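Local atomic coordinates of hypothetical protein PA1835 (Pseudomonas aeruginosa, PDB entry 1YOC), a protein that is of unknown function but belongs to the hot-dog fold superfamily and is probably related to PaaI-type thioesterases. Residues Y97-V108 with V126-R137. Numbering follows the deposited sequence.
Sequences YLAKATGDVRAV and VVAYVDDKPVFR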
ATOM      1  N   TYR B  97      -2.040 -10.210   6.296  1.00 12.26           N
ATOM      2  CA  TYR B  97      -2.873  -9.485   7.233  1.00 12.63           C
ATOM      3  C   TYR B  97      -3.225 -10.435   8.355  1.00 13.80           C
ATOM      4  O   TYR B  97      -4.005 -11.367   8.169  1.00 14.53           O
ATOM      5  CB  TYR B  97      -4.114  -8.976   6.500  1.00 12.15           C
ATOM      6  CG  TYR B  97      -3.711  -8.123   5.314  1.00 12.25           C
ATOM      7  CD1 TYR B  97      -2.931  -6.974   5.500  1.00 13.21           C
ATOM      8  CD2 TYR B  97      -4.117  -8.450   4.002  1.00 10.41           C
ATOM      9  CE1 TYR B  97      -2.561  -6.152   4.407  1.00 10.99           C
ATOM     10  CE2 TYR B  97      -3.745  -7.628   2.905  1.00 12.00           C
ATOM     11  CZ  TYR B  97      -2.981  -6.491   3.126  1.00 11.83           C
ATOM     12  OH  TYR B  97      -2.629  -5.666   2.068  1.00 13.82           O
ATOM     13  N   LEU B  98      -2.639 -10.198   9.523  1.00 12.92           N
ATOM     14  CA  LEU B  98      -2.837 -11.120  10.639  1.00 14.45           C
ATOM     15  C   LEU B  98      -4.047 -10.898  11.532  1.00 14.85           C
ATOM     16  O   LEU B  98      -4.614 -11.871  12.060  1.00 16.07           O
ATOM     17  CB  LEU B  98      -1.597 -11.114  11.547  1.00 14.20           C
ATOM     18  CG  LEU B  98      -0.242 -11.218  10.803  1.00 15.03           C
ATOM     19  CD1 LEU B  98       0.853 -11.333  11.846  1.00 15.65           C
ATOM     20  CD2 LEU B  98      -0.226 -12.410   9.834  1.00 16.28           C
ATOM     21  N   ALA B  99      -4.399  -9.640  11.753  1.00 14.23           N
ATOM     22  CA  ALA B  99      -5.511  -9.300  12.641  1.00 15.10           C
ATOM     23  C   ALA B  99      -5.971  -7.898  12.272  1.00 14.76           C
ATOM     24  O   ALA B  99      -5.250  -7.174  11.601  1.00 14.30           O
ATOM     25  CB  ALA B  99      -5.016  -9.318  14.119  1.00 13.71           C
ATOM     26  N   LYS B 100      -7.161  -7.516  12.696  1.00 14.36           N
ATOM     27  CA  LYS B 100      -7.620  -6.145  12.449  1.00 14.49           C
ATOM     28  C   LYS B 100      -6.758  -5.218  13.296  1.00 13.13           C
ATOM     29  O   LYS B 100      -6.399  -5.546  14.421  1.00 14.62           O
ATOM     30  CB  LYS B 100      -9.095  -5.968  12.852  1.00 16.67           C
ATOM     31  CG  LYS B 100     -10.043  -6.945  12.130  1.00 22.95           C
ATOM     32  CD  LYS B 100      -9.527  -7.284  10.717  1.00 29.97           C
ATOM     33  CE  LYS B 100     -10.483  -8.205   9.959  1.00 32.76           C
ATOM     34  NZ  LYS B 100     -11.752  -7.490   9.706  1.00 37.32           N
ATOM     35  N   ALA B 101      -6.466  -4.032  12.773  1.00 12.74           N
ATOM     36  CA  ALA B 101      -5.617  -3.060  13.473  1.00 11.97           C
ATOM     37  C   ALA B 101      -6.566  -2.023  14.051  1.00 11.97           C
ATOM     38  O   ALA B 101      -7.081  -1.140  13.339  1.00 12.09           O
ATOM     39  CB  ALA B 101      -4.651  -2.426  12.499  1.00 11.30           C
ATOM     40  N   THR B 102      -6.800  -2.148  15.346  1.00 12.48           N
ATOM     41  CA  THR B 102      -7.802  -1.287  16.001  1.00 13.45           C
ATOM     42  C   THR B 102      -7.315  -0.109  16.828  1.00 15.63           C
ATOM     43  O   THR B 102      -8.051   0.415  17.679  1.00 16.66           O
ATOM     44  CB  THR B 102      -8.672  -2.176  16.893  1.00 15.06           C
ATOM     45  OG1 THR B 102      -7.870  -2.658  17.970  1.00 13.53           O
ATOM     46  CG2 THR B 102      -9.224  -3.367  16.077  1.00 15.56           C
ATOM     47  N   GLY B 103      -6.081   0.315  16.601  1.00 14.99           N
ATOM     48  CA  GLY B 103      -5.554   1.448  17.353  1.00 15.14           C
ATOM     49  C   GLY B 103      -4.272   1.943  16.709  1.00 14.58           C
ATOM     50  O   GLY B 103      -3.996   1.574  15.559  1.00 14.54           O
ATOM     51  N   ASP B 104      -3.513   2.783  17.413  1.00 13.60           N
ATOM     52  CA  ASP B 104      -2.262   3.304  16.872  1.00 14.97           C
ATOM     53  C   ASP B 104      -1.313   2.163  16.559  1.00 13.46           C
ATOM     54  O   ASP B 104      -1.227   1.195  17.298  1.00 12.29           O
ATOM     55  CB  ASP B 104      -1.589   4.286  17.845  1.00 15.59           C
ATOM     56  CG  ASP B 104      -2.489   5.482  18.191  1.00 17.74           C
ATOM     57  OD1 ASP B 104      -3.378   5.891  17.394  1.00 13.78           O
ATOM     58  OD2 ASP B 104      -2.294   6.026  19.289  1.00 18.05           O
ATOM     59  N   VAL B 105      -0.612   2.319  15.450  1.00 12.77           N
ATOM     60  CA  VAL B 105       0.306   1.315  14.928  1.00 12.96           C
ATOM     61  C   VAL B 105       1.790   1.601  15.136  1.00 13.00           C
ATOM     62  O   VAL B 105       2.225   2.759  15.089  1.00 11.36           O
ATOM     63  CB  VAL B 105       0.046   1.162  13.387  1.00 13.06           C
ATOM     64  CG1 VAL B 105       0.895   0.050  12.825  1.00 11.78           C
ATOM     65  CG2 VAL B 105      -1.440   0.815  13.149  1.00 11.30           C
ATOM     66  N   ARG B 106       2.548   0.537  15.401  1.00 13.30           N
ATOM     67  CA  ARG B 106       4.006   0.614  15.562  1.00 14.58           C
ATOM     68  C   ARG B 106       4.560  -0.416  14.548  1.00 13.94           C
ATOM     69  O   ARG B 106       4.169  -1.578  14.571  1.00 15.73           O
ATOM     70  CB  ARG B 106       4.396   0.202  16.997  1.00 14.71           C
ATOM     71  CG  ARG B 106       5.900   0.311  17.380  1.00 19.61           C
ATOM     72  CD  ARG B 106       6.115  -0.045  18.922  1.00 21.41           C
ATOM     73  NE  ARG B 106       6.499  -1.462  19.147  1.00 30.95           N
ATOM     74  CZ  ARG B 106       5.692  -2.405  19.652  1.00 32.42           C
ATOM     75  NH1 ARG B 106       4.443  -2.104  19.992  1.00 33.84           N
ATOM     76  NH2 ARG B 106       6.122  -3.656  19.822  1.00 32.19           N
ATOM     77  N   ALA B 107       5.443   0.012  13.650  1.00 11.64           N
ATOM     78  CA  ALA B 107       5.995  -0.919  12.679  1.00 12.37           C
ATOM     79  C   ALA B 107       7.482  -1.025  12.917  1.00 13.23           C
ATOM     80  O   ALA B 107       8.170  -0.015  13.034  1.00 14.00           O
ATOM     81  CB  ALA B 107       5.691  -0.419  11.233  1.00 12.20           C
ATOM     82  N   VAL B 108       7.984  -2.258  12.961  1.00 10.56           N
ATOM     83  CA  VAL B 108       9.385  -2.495  13.233  1.00 11.97           C
ATOM     84  C   VAL B 108      10.062  -3.208  12.080  1.00 11.50           C
ATOM     85  O   VAL B 108       9.577  -4.242  11.604  1.00 12.38           O
ATOM     86  CB  VAL B 108       9.528  -3.367  14.522  1.00 12.91           C
ATOM     87  CG1 VAL B 108      11.007  -3.705  14.758  1.00 15.07           C
ATOM     88  CG2 VAL B 108       8.894  -2.642  15.749  1.00 14.55           C
ATOM     89  N   VAL B 126       9.305  -6.623   8.096  1.00 11.17           N
ATOM     90  CA  VAL B 126       8.623  -5.616   8.900  1.00 11.24           C
ATOM     91  C   VAL B 126       7.448  -6.298   9.606  1.00 11.63           C
ATOM     92  O   VAL B 126       6.734  -7.118   9.010  1.00 11.13           O
ATOM     93  CB  VAL B 126       8.007  -4.469   8.035  1.00 11.56           C
ATOM     94  CG1 VAL B 126       7.326  -3.450   8.947  1.00 10.31           C
ATOM     95  CG2 VAL B 126       9.109  -3.747   7.192  1.00 13.24           C
ATOM     96  N   VAL B 127       7.256  -5.978  10.878  1.00  9.57           N
ATOM     97  CA  VAL B 127       6.082  -6.472  11.587  1.00 11.42           C
ATOM     98  C   VAL B 127       5.383  -5.235  12.168  1.00 10.05           C
ATOM     99  O   VAL B 127       6.039  -4.337  12.702  1.00 11.76           O
ATOM    100  CB  VAL B 127       6.456  -7.462  12.707  1.00 10.99           C
ATOM    101  CG1 VAL B 127       5.191  -7.944  13.429  1.00 12.55           C
ATOM    102  CG2 VAL B 127       7.151  -8.690  12.068  1.00 11.84           C
ATOM    103  N   ALA B 128       4.060  -5.156  12.008  1.00  9.83           N
ATOM    104  CA  ALA B 128       3.337  -4.025  12.574  1.00  8.75           C
ATOM    105  C   ALA B 128       2.496  -4.564  13.724  1.00 10.08           C
ATOM    106  O   ALA B 128       1.953  -5.669  13.650  1.00 11.54           O
ATOM    107  CB  ALA B 128       2.429  -3.310  11.516  1.00 10.37           C
ATOM    108  N   TYR B 129       2.424  -3.732  14.756  1.00 10.98           N
ATOM    109  CA  TYR B 129       1.723  -4.021  15.999  1.00 13.02           C
ATOM    110  C   TYR B 129       0.706  -2.954  16.383  1.00 10.94           C
ATOM    111  O   TYR B 129       0.862  -1.758  16.045  1.00 13.72           O
ATOM    112  CB  TYR B 129       2.722  -4.035  17.168  1.00 11.03           C
ATOM    113  CG  TYR B 129       3.868  -4.990  17.050  1.00 12.75           C
ATOM    114  CD1 TYR B 129       3.806  -6.260  17.640  1.00 14.02           C
ATOM    115  CD2 TYR B 129       5.023  -4.644  16.324  1.00 14.80           C
ATOM    116  CE1 TYR B 129       4.853  -7.174  17.514  1.00 15.72           C
ATOM    117  CE2 TYR B 129       6.088  -5.559  16.187  1.00 14.17           C
ATOM    118  CZ  TYR B 129       5.992  -6.822  16.788  1.00 16.41           C
ATOM    119  OH  TYR B 129       7.043  -7.738  16.687  1.00 14.61           O
ATOM    120  N   VAL B 130      -0.298  -3.399  17.145  1.00 11.22           N
ATOM    121  CA  VAL B 130      -1.257  -2.522  17.765  1.00 12.68           C
ATOM    122  C   VAL B 130      -1.314  -3.039  19.221  1.00 15.09           C
ATOM    123  O   VAL B 130      -1.538  -4.237  19.453  1.00 15.60           O
ATOM    124  CB  VAL B 130      -2.689  -2.548  17.116  1.00 11.49           C
ATOM    125  CG1 VAL B 130      -3.663  -1.827  18.043  1.00 13.00           C
ATOM    126  CG2 VAL B 130      -2.674  -1.803  15.762  1.00 13.23           C
ATOM    127  N   ASP B 131      -1.095  -2.147  20.187  1.00 16.89           N
ATOM    128  CA  ASP B 131      -1.089  -2.539  21.608  1.00 19.10           C
ATOM    129  C   ASP B 131      -0.162  -3.753  21.817  1.00 18.95           C
ATOM    130  O   ASP B 131      -0.516  -4.736  22.467  1.00 19.84           O
ATOM    131  CB  ASP B 131      -2.529  -2.848  22.070  1.00 21.73           C
ATOM    132  CG  ASP B 131      -2.649  -3.038  23.601  1.00 25.64           C
ATOM    133  OD1 ASP B 131      -1.913  -2.380  24.356  1.00 25.94           O
ATOM    134  OD2 ASP B 131      -3.504  -3.836  24.043  1.00 30.11           O
ATOM    135  N   ASP B 132       1.031  -3.671  21.236  1.00 16.76           N
ATOM    136  CA  ASP B 132       2.056  -4.712  21.347  1.00 18.92           C
ATOM    137  C   ASP B 132       1.748  -6.097  20.794  1.00 17.94           C
ATOM    138  O   ASP B 132       2.508  -7.041  21.005  1.00 21.02           O
ATOM    139  CB  ASP B 132       2.535  -4.832  22.807  1.00 21.45           C
ATOM    140  CG  ASP B 132       3.146  -3.554  23.297  1.00 24.66           C
ATOM    141  OD1 ASP B 132       3.903  -2.922  22.529  1.00 26.95           O
ATOM    142  OD2 ASP B 132       2.850  -3.157  24.426  1.00 27.90           O
ATOM    143  N   LYS B 133       0.684  -6.203  20.025  1.00 16.77           N
ATOM    144  CA  LYS B 133       0.324  -7.480  19.430  1.00 16.66           C
ATOM    145  C   LYS B 133       0.491  -7.332  17.903  1.00 15.02           C
ATOM    146  O   LYS B 133       0.113  -6.319  17.333  1.00 14.33           O
ATOM    147  CB  LYS B 133      -1.137  -7.798  19.759  1.00 17.98           C
ATOM    148  CG  LYS B 133      -1.421  -7.854  21.245  1.00 17.62           C
ATOM    149  CD  LYS B 133      -2.916  -8.022  21.496  1.00 21.21           C
ATOM    150  CE  LYS B 133      -3.254  -7.935  22.973  1.00 23.85           C
ATOM    151  NZ  LYS B 133      -3.231  -6.510  23.388  1.00 26.86           N
ATOM    152  N   PRO B 134       1.028  -8.359  17.239  1.00 16.11           N
ATOM    153  CA  PRO B 134       1.251  -8.335  15.787  1.00 13.73           C
ATOM    154  C   PRO B 134      -0.053  -8.411  15.001  1.00 14.43           C
ATOM    155  O   PRO B 134      -0.917  -9.250  15.272  1.00 15.29           O
ATOM    156  CB  PRO B 134       2.165  -9.535  15.562  1.00 16.36           C
ATOM    157  CG  PRO B 134       1.737 -10.489  16.633  1.00 16.54           C
ATOM    158  CD  PRO B 134       1.450  -9.641  17.830  1.00 15.66           C
ATOM    159  N   VAL B 135      -0.201  -7.514  14.031  1.00 12.02           N
ATOM    160  CA  VAL B 135      -1.413  -7.459  13.240  1.00  9.70           C
ATOM    161  C   VAL B 135      -1.115  -7.532  11.731  1.00 11.42           C
ATOM    162  O   VAL B 135      -2.028  -7.710  10.929  1.00  9.81           O
ATOM    163  CB  VAL B 135      -2.190  -6.133  13.487  1.00 11.27           C
ATOM    164  CG1 VAL B 135      -2.567  -5.975  14.964  1.00 12.87           C
ATOM    165  CG2 VAL B 135      -1.371  -4.925  12.988  1.00 12.29           C
ATOM    166  N   PHE B 136       0.162  -7.459  11.368  1.00 11.04           N
ATOM    167  CA  PHE B 136       0.567  -7.382   9.957  1.00 12.02           C
ATOM    168  C   PHE B 136       2.044  -7.702   9.802  1.00 11.75           C
ATOM    169  O   PHE B 136       2.855  -7.348  10.674  1.00 10.81           O
ATOM    170  CB  PHE B 136       0.308  -5.948   9.499  1.00 11.76           C
ATOM    171  CG  PHE B 136       0.964  -5.558   8.181  1.00 10.94           C
ATOM    172  CD1 PHE B 136       0.266  -5.658   6.974  1.00 10.64           C
ATOM    173  CD2 PHE B 136       2.242  -4.984   8.179  1.00 10.16           C
ATOM    174  CE1 PHE B 136       0.832  -5.166   5.763  1.00 12.13           C
ATOM    175  CE2 PHE B 136       2.821  -4.496   6.982  1.00 13.81           C
ATOM    176  CZ  PHE B 136       2.095  -4.589   5.774  1.00 11.79           C
ATOM    177  N   ARG B 137       2.387  -8.360   8.688  1.00 10.88           N
ATOM    178  CA  ARG B 137       3.804  -8.662   8.382  1.00 13.69           C
ATOM    179  C   ARG B 137       4.048  -8.356   6.910  1.00 14.10           C
ATOM    180  O   ARG B 137       3.168  -8.555   6.080  1.00 13.87           O
ATOM    181  CB  ARG B 137       4.152 -10.154   8.521  1.00 15.81           C
ATOM    182  CG  ARG B 137       4.115 -10.791   9.875  1.00 23.06           C
ATOM    183  CD  ARG B 137       4.762 -12.229   9.767  1.00 21.73           C
ATOM    184  NE  ARG B 137       3.988 -13.135   8.915  1.00 23.00           N
ATOM    185  CZ  ARG B 137       3.025 -13.951   9.357  1.00 24.40           C
ATOM    186  NH1 ARG B 137       2.712 -14.005  10.646  1.00 23.74           N
ATOM    187  NH2 ARG B 137       2.320 -14.679   8.502  1.00 26.50           N
TER
HETATM  188  O   HOH W   1      -1.695   0.770  19.814  1.00 17.24           O
HETATM  189  O   HOH W   2       1.239   0.310  18.511  1.00 22.39           O
HETATM  190  O   HOH W   3       5.444  -6.089  21.054  1.00 36.68           O
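R106 lays its guanidinium nearly flat over one face of the Y129 ring, planes 11° apart, in an off-centre cation-pi stack on the antiparallel sheet of this hot-dog fold. NH2 sits above the rim, 3.8 Å from Y129 CD2, while NH1 reaches D132 OD1 at 2.7 Å in a salt bridge. The arginine leaves the strand extended, then bends at chi3 (95°), which carries its end back across the ring to the tight type I' turn V130-K133. A water accepts from R106 NH2 and donates to D132 O, tying the arginine to the turn a second time.

Beneath the stack, R106 and Y129 form a hydrogen-bonded antiparallel pair, N to O in both directions, and V108 and V127 repeat it. On the other face, the methyls of A107 and A128 lie side by side, and V105 CG1 packs against A128 CB, where V105 also touches L66 of helix 63-81.

The loop 98-104 arches over the turn end of strands 120-130 and 133-146. V130 CG1 presses on the backbone of G103, and A101 CB rests 3.9 Å from V130 CG2. At the loop's start, Y97 CD1 meets the edge of the F136 ring. L98 CD2 lies over one face of the R137 guanidinium, 3.4 Å from NH1, while R137 NH2 salt-bridges E96. A classic beta bulge sets V135 and F136 together opposite A128, and V135 O accepts from L98 N (2.9 Å) and A99 N (3.2 Å), both approaching from the same face of its carbonyl plane.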